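TRNA-splicing endonuclease (Sulfolobus tokodaii, PDB 2CV8) probably cuts precursor tRNAs at both splice sites to release the intron, leaving tRNA halves with 2',3'-cyclic phosphate and 5'-hydroxyl ends. Local coordinates at residues R75-Q78 with I79-Q83. Residues are numbered along the deposited sequence; the frame is centred on the assembly and turned at random.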
loop_
_atom_site.group_PDB
_atom_site.type_symbol
_atom_site.label_atom_id
_atom_site.label_comp_id
_atom_site.label_asym_id
_atom_site.label_seq_id
_atom_site.Cartn_x
_atom_site.Cartn_y
_atom_site.Cartn_z
ATOM N N ARG B 75 -31.808 0.003 -9.999
ATOM C CA ARG B 75 -31.657 1.115 -10.935
ATOM C C ARG B 75 -30.651 2.152 -10.458
ATOM O O ARG B 75 -29.822 2.625 -11.238
ATOM C CB ARG B 75 -33.017 1.777 -11.198
ATOM C CG ARG B 75 -33.778 1.175 -12.379
ATOM C CD ARG B 75 -33.251 1.719 -13.703
ATOM N NE ARG B 75 -33.585 3.133 -13.860
ATOM C CZ ARG B 75 -33.072 3.930 -14.792
ATOM N NH1 ARG B 75 -32.189 3.460 -15.663
ATOM N NH2 ARG B 75 -33.437 5.202 -14.848
ATOM N N LEU B 76 -30.724 2.507 -9.181
ATOM C CA LEU B 76 -29.805 3.484 -8.627
ATOM C C LEU B 76 -28.388 2.965 -8.705
ATOM O O LEU B 76 -27.484 3.685 -9.115
ATOM C CB LEU B 76 -30.163 3.800 -7.180
ATOM C CG LEU B 76 -31.052 5.026 -7.024
ATOM C CD1 LEU B 76 -31.511 5.160 -5.583
ATOM C CD2 LEU B 76 -30.268 6.254 -7.463
ATOM N N TYR B 77 -28.190 1.713 -8.309
ATOM C CA TYR B 77 -26.859 1.123 -8.363
ATOM C C TYR B 77 -26.333 1.245 -9.794
ATOM O O TYR B 77 -25.219 1.714 -10.026
ATOM C CB TYR B 77 -26.897 -0.352 -7.965
ATOM C CG TYR B 77 -25.525 -0.965 -7.796
ATOM C CD1 TYR B 77 -24.856 -0.903 -6.576
ATOM C CD2 TYR B 77 -24.884 -1.584 -8.867
ATOM C CE1 TYR B 77 -23.583 -1.443 -6.430
ATOM C CE2 TYR B 77 -23.610 -2.124 -8.732
ATOM C CZ TYR B 77 -22.964 -2.051 -7.513
ATOM O OH TYR B 77 -21.691 -2.568 -7.386
ATOM N N GLN B 78 -27.146 0.824 -10.755
ATOM C CA GLN B 78 -26.746 0.896 -12.147
ATOM C C GLN B 78 -26.368 2.317 -12.550
ATOM O O GLN B 78 -25.409 2.518 -13.300
ATOM C CB GLN B 78 -27.859 0.376 -13.056
ATOM C CG GLN B 78 -27.497 0.470 -14.530
ATOM C CD GLN B 78 -26.194 -0.246 -14.870
ATOM O OE1 GLN B 78 -25.440 0.198 -15.738
ATOM N NE2 GLN B 78 -25.934 -1.362 -14.197
ATOM N N ILE B 79 -27.114 3.300 -12.057
ATOM C CA ILE B 79 -26.814 4.693 -12.380
ATOM C C ILE B 79 -25.455 5.061 -11.809
ATOM O O ILE B 79 -24.680 5.772 -12.450
ATOM C CB ILE B 79 -27.865 5.658 -11.806
ATOM C CG1 ILE B 79 -29.204 5.427 -12.501
ATOM C CG2 ILE B 79 -27.418 7.100 -11.999
ATOM C CD1 ILE B 79 -30.309 6.290 -11.965
ATOM N N GLY B 80 -25.174 4.571 -10.605
ATOM C CA GLY B 80 -23.896 4.843 -9.977
ATOM C C GLY B 80 -22.772 4.333 -10.860
ATOM O O GLY B 80 -21.774 5.028 -11.079
ATOM N N VAL B 81 -22.937 3.120 -11.377
ATOM C CA VAL B 81 -21.931 2.522 -12.246
ATOM C C VAL B 81 -21.660 3.412 -13.446
ATOM O O VAL B 81 -20.507 3.619 -13.816
ATOM C CB VAL B 81 -22.373 1.146 -12.765
ATOM C CG1 VAL B 81 -21.342 0.614 -13.740
ATOM C CG2 VAL B 81 -22.548 0.180 -11.601
ATOM N N THR B 82 -22.725 3.935 -14.046
ATOM C CA THR B 82 -22.609 4.812 -15.210
ATOM C C THR B 82 -22.029 6.203 -14.897
ATOM O O THR B 82 -21.128 6.690 -15.594
ATOM C CB THR B 82 -23.982 5.016 -15.892
ATOM O OG1 THR B 82 -24.484 3.758 -16.351
ATOM C CG2 THR B 82 -23.852 5.939 -17.081
ATOM N N GLN B 83 -22.547 6.836 -13.850
ATOM C CA GLN B 83 -22.113 8.173 -13.458
ATOM C C GLN B 83 -20.785 8.276 -12.708
ATOM O O GLN B 83 -19.935 9.096 -13.052
ATOM C CB GLN B 83 -23.201 8.832 -12.605
ATOM C CG GLN B 83 -24.563 8.878 -13.263
ATOM C CD GLN B 83 -24.497 9.465 -14.652
ATOM O OE1 GLN B 83 -23.957 10.553 -14.847
ATOM N NE2 GLN B 83 -25.041 8.748 -15.629
#
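Tyr77 and Val81 meet one turn apart on an alpha-helix, and their i to i+4 pairing is the main apolar side-chain contact within 75-83. CG2 of Val81 reaches CE2 of the Tyr77 ring at 3.8 Å, approaching it obliquely. The ring swings toward the C-terminal end of the helix because CG of Tyr77 lies anti to the backbone N (chi1 -171°), beside its own carbonyl carbon. On another side, CD1 of Ile79 lies over one face of the Arg75 guanidinium, a loose approach of 4.4 Å to NH2.

Four successive i to i+4 backbone hydrogen bonds hold the turns together. Ile79 N donates to Arg75 O at 2.9 Å, Gly80 N to Leu76 O at 2.9 Å, and Val81 N to Tyr77 O at 3.0 Å. In the fourth, Thr82 N gives its hydrogen to Gln78 O (3.1 Å), an acceptor that also receives a weak bond from Thr82 OG1 at 3.4 Å. With OG1 beside its own backbone N (chi1 -61°), the hydroxyl is turned back toward that carbonyl.

Asp72 accepts a hydrogen bond from the backbone N of Arg75 near the start of helix 73-83. Leu76 and Ile79 pack against helix 50-58 of the N-terminal part, whereas Tyr77, edge-to-face with Phe87, and Val81 turn to helix 87-99, which leads into the strands of the catalytic C-terminal domain.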